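Local coordinates for RabGAP/TBC protein (Chlamydomonas reinhardtii, PDB 4P17) that is of unknown function but carries the all-helical TBC domain of Rab GTPase-activating proteins, and may bind a Rab GTPase in the flagellum, at residues A[42-47]-A[66-71]; A[138-143]-A[171-176]; A[155-160]-A[248-253]. One frame throughout, in Å; residues are numbered along the deposited sequence.

Overall arrangement
The three contacts lie in one all-helical chain. Contact 1 comes first in the sequence and joins helix 27-50 to the loop after helix 57-65. Contacts 2 and 3 follow, and their segments alternate along the chain. Helix 153-164 of contact 3 falls between the two helices of contact 2, 128-144 and 169-183, and V158 touches L138 and L176. The centres of contacts 2 and 3 are about 14 Å apart. Those of contacts 1 and 3 are about 18 Å apart, and a hydrogen bond from V68 N to D251 OD2 joins them. Contacts 1 and 2, with centres about 26 Å apart, do not touch. Contact 3, near the centre of the fold, touches both others.

Contact 1: A[42-47]-A[66-71]; sequences PLWQHY and KGVPPT
W44 and P69 make the main contact. P69 points its CD-CG edge down onto one face of the indole. Its CD sits 3.3 Å from the centroid of the five-membered ring of W44, almost exactly on the ring normal, which makes this a close CH-pi contact. CG of P69 follows, 3.5 Å from W44 CG. On the same face, toward the rim of the six-membered ring, V68 CG2 comes to 4.1 Å from W44 CH2, and the two side chains cross at about a right angle. Water links the polar atoms. It accepts from W44 NE1 at 2.9 Å, in the indole plane, and donates to G67 O at 2.8 Å. The buried N-H and the loop carbonyl are thus both satisfied without a direct bond. The indole reaches the loop because its CG stands anti to the carbonyl carbon (chi1 -76°). G67 is the first residue to leave the helical conformation after helix 57-65. Its positive phi of 113° turns the chain, and a side chain at these angles would press on the carbonyl before it. Farther out, M63, L72 and V76 also touch W44, and the N-H of V68 is bonded to D251 of helix 243-256. The loop leads into helix 73-80. That helix opens with R73, the arginine of the RxxxW signature, and a G-x-P loop before this arginine is a familiar feature of TBC domains.

Contact 2: A[138-143]-A[171-176]; sequences LQAYSV and AAFWLL
Y141 reaches across to F173 and L176, between two helices. The axes of segments 138-143 and 171-176 come within 10.0 Å and cross at -40°. Its CG is anti to the backbone N (chi1 -166°), which carries the ring of Y141 over to helix 169-183. CB already touches both partners: L176 CD2 lies 3.7 Å from Y141 CB, and F173 CE1 is a little farther off. At the start of the ring, CG of Y141 is 3.6 Å from L176 CD2. The same methyl touches both ortho carbons of Y141, and of these CD1 also meets F173 CE1, at 3.9 Å. L176 CG lies over the centre of one face, 4.2 Å from the Y141 ring centroid, a CH-pi contact. This is helix-to-helix packing inside the all-helical TBC fold, and helix 153-164 completes the group, with M154 against Y141 and V158 against L176. Toward F173 the tyrosine turns an edge. The two rings form an offset edge-to-face pair, with centroids 5.9 Å apart and planes at 63°. F173 in turn drives its own rim against the opposite backbone, with CE1 3.6 Å from Y141 CA, and A140 CB packs beside it. At the tip, Y141 OH hydrogen-bonds to OE2 of E181 and ND2 of N145.

Contact 3: A[155-160]-A[248-253]; sequences NTIVGL and RTWDSL
Helix 243-256 carries a tryptophan-aspartate pair, a recurring feature of TBC domains, and its tryptophan, W250, meets I157 and L160 of helix 153-164. The two backbones are well apart, 10.4 Å between the CA atoms of I157 and W250, and the indole bridges that distance. With chi1 at -75° it extends from its helix, and CH2 and CZ3 of its six-membered ring reach helix 153-164. CH2 of W250 comes to 3.5 Å from the carbonyl O of I157, which lies near the ring plane at the edge. An electron-rich oxygen beside the weakly positive ring rim is probably favourable. L160 CB is also 3.5 Å from W250 CH2 and extends the contact to CZ3. The near-eclipsed chi1 of L160, -121°, may reflect some strain where its CB is pressed against the indole. I157 adds its branch methyl, with CG2 4.2 Å from W250 CH2. NE1 of W250, on the five-membered ring, donates to L236 O, so its buried N-H is satisfied. The next residue, D251, faces elsewhere. It forms a salt bridge with R73 and a hydrogen bond with W77, the two ends of the RxxxW signature. Around the contact, V158 packs against helices 128-144 and 169-183, while I157 and L253 both touch L179, so that helix 169-183 packs against both helices of this contact.

Contact 1: A[42-47]-A[66-71]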
loop_
_atom_site.group_PDB
_atom_site.type_symbol
_atom_site.label_atom_id
_atom_site.label_comp_id
_atom_site.label_asym_id
_atom_site.label_seq_id
_atom_site.Cartn_x
_atom_site.Cartn_y
_atom_site.Cartn_z
ATOM N N PRO A 42 12.930 12.991 16.403
ATOM C CA PRO A 42 14.333 13.439 16.481
ATOM C C PRO A 42 15.341 12.474 15.848
ATOM O O PRO A 42 16.404 12.903 15.366
ATOM C CB PRO A 42 14.572 13.564 17.998
ATOM C CG PRO A 42 13.210 13.792 18.581
ATOM C CD PRO A 42 12.266 12.978 17.717
ATOM N N LEU A 43 15.020 11.183 15.878
ATOM C CA LEU A 43 15.835 10.141 15.273
ATOM C C LEU A 43 15.872 10.301 13.748
ATOM O O LEU A 43 16.943 10.313 13.130
ATOM C CB LEU A 43 15.293 8.769 15.655
ATOM C CG LEU A 43 15.497 8.301 17.097
ATOM C CD1 LEU A 43 15.106 9.335 18.106
ATOM C CD2 LEU A 43 14.703 7.042 17.322
ATOM N N TRP A 44 14.696 10.406 13.141
ATOM C CA TRP A 44 14.593 10.675 11.701
ATOM C C TRP A 44 15.172 12.048 11.324
ATOM O O TRP A 44 15.802 12.181 10.284
ATOM C CB TRP A 44 13.136 10.613 11.236
ATOM C CG TRP A 44 12.662 9.213 11.132
ATOM C CD1 TRP A 44 11.920 8.539 12.046
ATOM C CD2 TRP A 44 12.943 8.296 10.076
ATOM N NE1 TRP A 44 11.689 7.257 11.620
ATOM C CE2 TRP A 44 12.315 7.072 10.415
ATOM C CE3 TRP A 44 13.648 8.385 8.877
ATOM C CZ2 TRP A 44 12.365 5.952 9.599
ATOM C CZ3 TRP A 44 13.705 7.253 8.056
ATOM C CH2 TRP A 44 13.049 6.063 8.409
ATOM N N GLN A 45 14.961 13.065 12.144
ATOM C CA GLN A 45 15.530 14.377 11.790
ATOM C C GLN A 45 17.051 14.297 11.650
ATOM O O GLN A 45 17.644 14.956 10.789
ATOM C CB GLN A 45 15.165 15.434 12.815
ATOM C CG GLN A 45 15.632 16.839 12.434
ATOM C CD GLN A 45 14.826 17.499 11.335
ATOM O OE1 GLN A 45 15.255 18.519 10.770
ATOM N NE2 GLN A 45 13.636 16.980 11.065
ATOM N N HIS A 46 17.680 13.480 12.490
ATOM C CA HIS A 46 19.130 13.344 12.481
ATOM C C HIS A 46 19.573 12.852 11.123
ATOM O O HIS A 46 20.562 13.320 10.557
ATOM C CB HIS A 46 19.600 12.369 13.580
ATOM C CG HIS A 46 21.056 12.013 13.495
ATOM N ND1 HIS A 46 22.056 12.916 13.778
ATOM C CD2 HIS A 46 21.679 10.858 13.152
ATOM C CE1 HIS A 46 23.233 12.343 13.583
ATOM N NE2 HIS A 46 23.033 11.095 13.205
ATOM N N TYR A 47 18.822 11.900 10.596
ATOM C CA TYR A 47 19.204 11.285 9.350
ATOM C C TYR A 47 18.930 12.178 8.134
ATOM O O TYR A 47 19.815 12.328 7.278
ATOM C CB TYR A 47 18.520 9.938 9.257
ATOM C CG TYR A 47 19.216 8.962 10.196
ATOM C CD1 TYR A 47 20.504 8.526 9.921
ATOM C CD2 TYR A 47 18.604 8.498 11.342
ATOM C CE1 TYR A 47 21.160 7.649 10.760
ATOM C CE2 TYR A 47 19.262 7.622 12.198
ATOM C CZ TYR A 47 20.537 7.206 11.897
ATOM O OH TYR A 47 21.217 6.329 12.713
ATOM N N LYS A 66 8.526 0.939 12.562
ATOM C CA LYS A 66 7.783 1.821 13.455
ATOM C C LYS A 66 7.082 2.989 12.732
ATOM O O LYS A 66 6.312 3.730 13.341
ATOM C CB LYS A 66 8.720 2.390 14.517
ATOM C CG LYS A 66 9.187 1.379 15.572
ATOM C CD LYS A 66 10.332 1.944 16.405
ATOM N N GLY A 67 7.358 3.151 11.442
ATOM C CA GLY A 67 6.720 4.198 10.670
ATOM C C GLY A 67 7.669 5.286 10.205
ATOM O O GLY A 67 8.394 5.904 10.990
ATOM N N VAL A 68 7.644 5.542 8.904
ATOM C CA VAL A 68 8.420 6.648 8.367
ATOM C C VAL A 68 7.597 7.916 8.626
ATOM O O VAL A 68 6.400 7.918 8.403
ATOM C CB VAL A 68 8.701 6.472 6.851
ATOM C CG1 VAL A 68 9.446 7.668 6.330
ATOM C CG2 VAL A 68 9.504 5.190 6.542
ATOM N N PRO A 69 8.240 9.015 9.072
ATOM C CA PRO A 69 7.467 10.256 9.110
ATOM C C PRO A 69 6.849 10.564 7.755
ATOM O O PRO A 69 7.558 10.487 6.750
ATOM C CB PRO A 69 8.503 11.325 9.469
ATOM C CG PRO A 69 9.650 10.558 10.099
ATOM C CD PRO A 69 9.644 9.211 9.472
ATOM N N PRO A 70 5.567 10.967 7.732
ATOM C CA PRO A 70 4.926 11.178 6.430
ATOM C C PRO A 70 5.747 12.093 5.525
ATOM O O PRO A 70 5.886 11.814 4.324
ATOM C CB PRO A 70 3.589 11.810 6.800
ATOM C CG PRO A 70 3.267 11.157 8.168
ATOM C CD PRO A 70 4.600 10.981 8.845
ATOM N N THR A 71 6.308 13.155 6.092
ATOM C CA THR A 71 6.962 14.155 5.259
ATOM C C THR A 71 8.231 13.590 4.634
ATOM O O THR A 71 8.736 14.158 3.644
ATOM C CB THR A 71 7.246 15.462 6.068
ATOM O OG1 THR A 71 7.659 16.523 5.190
ATOM C CG2 THR A 71 8.303 15.287 7.124
HETATM O O HOH W 1 10.183 5.126 12.988
#

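Contact 2: A[138-143]-A[171-176]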
loop_
_atom_site.group_PDB
_atom_site.type_symbol
_atom_site.label_atom_id
_atom_site.label_comp_id
_atom_site.label_asym_id
_atom_site.label_seq_id
_atom_site.Cartn_x
_atom_site.Cartn_y
_atom_site.Cartn_z
ATOM N N LEU A 138 -0.143 6.715 -15.190
ATOM C CA LEU A 138 -0.526 5.363 -15.546
ATOM C C LEU A 138 -0.355 5.160 -17.024
ATOM O O LEU A 138 0.138 4.133 -17.448
ATOM C CB LEU A 138 -1.948 5.055 -15.145
ATOM C CG LEU A 138 -2.163 4.889 -13.635
ATOM C CD1 LEU A 138 -3.624 5.097 -13.244
ATOM C CD2 LEU A 138 -1.741 3.515 -13.209
ATOM N N GLN A 139 -0.704 6.161 -17.818
ATOM C CA GLN A 139 -0.559 6.004 -19.258
ATOM C C GLN A 139 0.956 5.887 -19.600
ATOM O O GLN A 139 1.362 5.061 -20.422
ATOM C CB GLN A 139 -1.242 7.175 -19.988
ATOM C CG GLN A 139 -0.384 8.434 -20.107
ATOM C CD GLN A 139 -1.162 9.654 -20.583
ATOM O OE1 GLN A 139 -2.387 9.747 -20.406
ATOM N NE2 GLN A 139 -0.450 10.600 -21.187
ATOM N N ALA A 140 1.777 6.680 -18.917
ATOM C CA ALA A 140 3.227 6.633 -19.055
ATOM C C ALA A 140 3.740 5.243 -18.717
ATOM O O ALA A 140 4.540 4.655 -19.453
ATOM C CB ALA A 140 3.890 7.670 -18.157
ATOM N N TYR A 141 3.285 4.702 -17.591
ATOM C CA TYR A 141 3.811 3.417 -17.180
ATOM C C TYR A 141 3.390 2.317 -18.173
ATOM O O TYR A 141 4.177 1.409 -18.466
ATOM C CB TYR A 141 3.361 3.049 -15.756
ATOM C CG TYR A 141 4.200 1.900 -15.285
ATOM C CD1 TYR A 141 5.510 2.103 -14.891
ATOM C CD2 TYR A 141 3.711 0.600 -15.322
ATOM C CE1 TYR A 141 6.303 1.028 -14.518
ATOM C CE2 TYR A 141 4.511 -0.477 -14.960
ATOM C CZ TYR A 141 5.788 -0.245 -14.566
ATOM O OH TYR A 141 6.583 -1.305 -14.217
ATOM N N SER A 142 2.189 2.455 -18.731
ATOM C CA SER A 142 1.602 1.432 -19.606
ATOM C C SER A 142 2.351 1.246 -20.923
ATOM O O SER A 142 2.328 0.155 -21.518
ATOM C CB SER A 142 0.136 1.778 -19.897
ATOM O OG SER A 142 0.040 2.785 -20.883
ATOM N N VAL A 143 3.003 2.312 -21.383
ATOM C CA VAL A 143 3.876 2.241 -22.555
ATOM C C VAL A 143 5.324 1.924 -22.166
ATOM O O VAL A 143 6.049 1.303 -22.939
ATOM C CB VAL A 143 3.826 3.547 -23.379
ATOM C CG1 VAL A 143 2.396 3.755 -23.913
ATOM C CG2 VAL A 143 4.280 4.757 -22.560
ATOM N N ALA A 171 8.005 11.045 -9.516
ATOM C CA ALA A 171 8.352 10.177 -8.385
ATOM C C ALA A 171 7.419 8.960 -8.334
ATOM O O ALA A 171 7.829 7.826 -8.122
ATOM C CB ALA A 171 8.278 10.950 -7.089
ATOM N N ALA A 172 6.155 9.229 -8.490
ATOM C CA ALA A 172 5.157 8.171 -8.463
ATOM C C ALA A 172 5.396 7.174 -9.587
ATOM O O ALA A 172 5.324 5.971 -9.384
ATOM C CB ALA A 172 3.772 8.786 -8.532
ATOM N N PHE A 173 5.742 7.672 -10.776
ATOM C CA PHE A 173 6.102 6.810 -11.882
ATOM C C PHE A 173 7.302 5.886 -11.567
ATOM O O PHE A 173 7.274 4.701 -11.831
ATOM C CB PHE A 173 6.410 7.669 -13.116
ATOM C CG PHE A 173 6.952 6.882 -14.270
ATOM C CD1 PHE A 173 6.091 6.296 -15.197
ATOM C CD2 PHE A 173 8.326 6.768 -14.451
ATOM C CE1 PHE A 173 6.588 5.589 -16.273
ATOM C CE2 PHE A 173 8.847 6.029 -15.510
ATOM C CZ PHE A 173 7.987 5.464 -16.430
ATOM N N TRP A 174 8.353 6.420 -10.961
ATOM C CA TRP A 174 9.520 5.601 -10.709
ATOM C C TRP A 174 9.279 4.633 -9.520
ATOM O O TRP A 174 9.805 3.509 -9.503
ATOM C CB TRP A 174 10.745 6.497 -10.492
ATOM C CG TRP A 174 11.179 7.100 -11.781
ATOM C CD1 TRP A 174 11.172 8.418 -12.130
ATOM C CD2 TRP A 174 11.688 6.388 -12.917
ATOM N NE1 TRP A 174 11.667 8.574 -13.416
ATOM C CE2 TRP A 174 11.970 7.341 -13.923
ATOM C CE3 TRP A 174 11.930 5.040 -13.179
ATOM C CZ2 TRP A 174 12.488 6.977 -15.171
ATOM C CZ3 TRP A 174 12.406 4.674 -14.423
ATOM C CH2 TRP A 174 12.694 5.646 -15.401
ATOM N N LEU A 175 8.442 5.036 -8.575
ATOM C CA LEU A 175 8.101 4.142 -7.453
ATOM C C LEU A 175 7.224 2.986 -7.946
ATOM O O LEU A 175 7.403 1.844 -7.524
ATOM C CB LEU A 175 7.419 4.914 -6.322
ATOM C CG LEU A 175 7.131 4.155 -5.017
ATOM C CD1 LEU A 175 8.410 3.778 -4.231
ATOM C CD2 LEU A 175 6.255 5.019 -4.121
ATOM N N LEU A 176 6.278 3.283 -8.834
ATOM C CA LEU A 176 5.461 2.259 -9.460
ATOM C C LEU A 176 6.372 1.273 -10.237
ATOM O O LEU A 176 6.214 0.061 -10.153
ATOM C CB LEU A 176 4.428 2.908 -10.380
ATOM C CG LEU A 176 3.496 1.933 -11.107
ATOM C CD1 LEU A 176 2.590 1.167 -10.123
ATOM C CD2 LEU A 176 2.665 2.681 -12.132
#

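Contact 3: A[155-160]-A[248-253]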
loop_
_atom_site.group_PDB
_atom_site.type_symbol
_atom_site.label_atom_id
_atom_site.label_comp_id
_atom_site.label_asym_id
_atom_site.label_seq_id
_atom_site.Cartn_x
_atom_site.Cartn_y
_atom_site.Cartn_z
ATOM N N ASN A 155 -4.635 1.743 -10.379
ATOM C CA ASN A 155 -5.238 3.074 -10.296
ATOM C C ASN A 155 -5.164 3.620 -8.881
ATOM O O ASN A 155 -4.586 4.677 -8.647
ATOM C CB ASN A 155 -6.692 3.051 -10.790
ATOM C CG ASN A 155 -7.219 4.437 -11.094
ATOM O OD1 ASN A 155 -7.467 5.238 -10.188
ATOM N ND2 ASN A 155 -7.446 4.706 -12.355
ATOM N N THR A 156 -5.666 2.871 -7.901
ATOM C CA THR A 156 -5.689 3.396 -6.544
ATOM C C THR A 156 -4.276 3.392 -5.922
ATOM O O THR A 156 -3.945 4.249 -5.113
ATOM C CB THR A 156 -6.706 2.620 -5.632
ATOM O OG1 THR A 156 -6.401 1.228 -5.612
ATOM C CG2 THR A 156 -8.159 2.830 -6.139
ATOM N N ILE A 157 -3.417 2.465 -6.332
ATOM C CA ILE A 157 -2.009 2.512 -5.916
ATOM C C ILE A 157 -1.345 3.838 -6.312
ATOM O O ILE A 157 -0.735 4.522 -5.516
ATOM C CB ILE A 157 -1.222 1.332 -6.526
ATOM C CG1 ILE A 157 -1.731 0.012 -5.934
ATOM C CG2 ILE A 157 0.280 1.457 -6.222
ATOM C CD1 ILE A 157 -1.129 -1.216 -6.537
ATOM N N VAL A 158 -1.474 4.231 -7.569
ATOM C CA VAL A 158 -0.799 5.429 -7.995
ATOM C C VAL A 158 -1.454 6.657 -7.382
ATOM O O VAL A 158 -0.778 7.659 -7.111
ATOM C CB VAL A 158 -0.774 5.533 -9.530
ATOM C CG1 VAL A 158 -0.373 6.960 -9.966
ATOM C CG2 VAL A 158 0.148 4.514 -10.067
ATOM N N GLY A 159 -2.761 6.570 -7.129
ATOM C CA GLY A 159 -3.480 7.642 -6.480
ATOM C C GLY A 159 -2.910 7.883 -5.097
ATOM O O GLY A 159 -2.645 9.010 -4.707
ATOM N N LEU A 160 -2.691 6.816 -4.336
ATOM C CA LEU A 160 -2.134 7.005 -3.010
ATOM C C LEU A 160 -0.678 7.368 -3.094
ATOM O O LEU A 160 -0.196 8.114 -2.267
ATOM C CB LEU A 160 -2.346 5.761 -2.131
ATOM C CG LEU A 160 -3.136 5.963 -0.839
ATOM C CD1 LEU A 160 -4.474 6.601 -1.076
ATOM C CD2 LEU A 160 -3.334 4.582 -0.186
ATOM N N ARG A 248 1.846 2.802 6.262
ATOM C CA ARG A 248 2.750 2.058 7.123
ATOM C C ARG A 248 3.067 0.685 6.552
ATOM O O ARG A 248 4.211 0.188 6.657
ATOM C CB ARG A 248 2.160 1.907 8.516
ATOM C CG ARG A 248 2.233 3.167 9.338
ATOM C CD ARG A 248 3.638 3.416 9.875
ATOM N NE ARG A 248 4.133 2.300 10.678
ATOM C CZ ARG A 248 3.807 2.106 11.957
ATOM N NH1 ARG A 248 3.013 2.974 12.590
ATOM N NH2 ARG A 248 4.294 1.065 12.609
ATOM N N THR A 249 2.087 0.055 5.928
ATOM C CA THR A 249 2.371 -1.201 5.222
ATOM C C THR A 249 3.375 -0.937 4.083
ATOM O O THR A 249 4.306 -1.726 3.827
ATOM C CB THR A 249 1.106 -1.902 4.655
ATOM O OG1 THR A 249 0.640 -1.261 3.467
ATOM C CG2 THR A 249 -0.026 -1.972 5.678
ATOM N N TRP A 250 3.204 0.194 3.428
ATOM C CA TRP A 250 4.061 0.543 2.296
ATOM C C TRP A 250 5.478 0.878 2.744
ATOM O O TRP A 250 6.471 0.513 2.062
ATOM C CB TRP A 250 3.442 1.718 1.534
ATOM C CG TRP A 250 2.222 1.343 0.678
ATOM C CD1 TRP A 250 1.480 0.152 0.727
ATOM C CD2 TRP A 250 1.622 2.147 -0.348
ATOM N NE1 TRP A 250 0.476 0.201 -0.227
ATOM C CE2 TRP A 250 0.533 1.415 -0.882
ATOM C CE3 TRP A 250 1.909 3.421 -0.879
ATOM C CZ2 TRP A 250 -0.282 1.919 -1.920
ATOM C CZ3 TRP A 250 1.082 3.919 -1.916
ATOM C CH2 TRP A 250 0.014 3.159 -2.421
ATOM N N ASP A 251 5.596 1.555 3.885
ATOM C CA ASP A 251 6.924 1.787 4.500
ATOM C C ASP A 251 7.740 0.499 4.493
ATOM O O ASP A 251 8.842 0.441 3.990
ATOM C CB ASP A 251 6.844 2.284 5.946
ATOM C CG ASP A 251 6.273 3.705 6.075
ATOM O OD1 ASP A 251 6.274 4.429 5.074
ATOM O OD2 ASP A 251 5.849 4.092 7.201
ATOM N N SER A 252 7.190 -0.550 5.077
ATOM C CA SER A 252 7.929 -1.809 5.140
ATOM C C SER A 252 7.963 -2.580 3.815
ATOM O O SER A 252 8.942 -3.276 3.536
ATOM C CB SER A 252 7.360 -2.675 6.248
ATOM O OG SER A 252 7.757 -2.102 7.504
ATOM N N LEU A 253 6.921 -2.466 3.001
ATOM C CA LEU A 253 6.914 -3.112 1.689
ATOM C C LEU A 253 8.076 -2.634 0.822
ATOM O O LEU A 253 8.730 -3.423 0.119
ATOM C CB LEU A 253 5.600 -2.838 0.944
ATOM C CG LEU A 253 5.498 -3.346 -0.503
ATOM C CD1 LEU A 253 5.592 -4.880 -0.549
ATOM C CD2 LEU A 253 4.230 -2.861 -1.202
#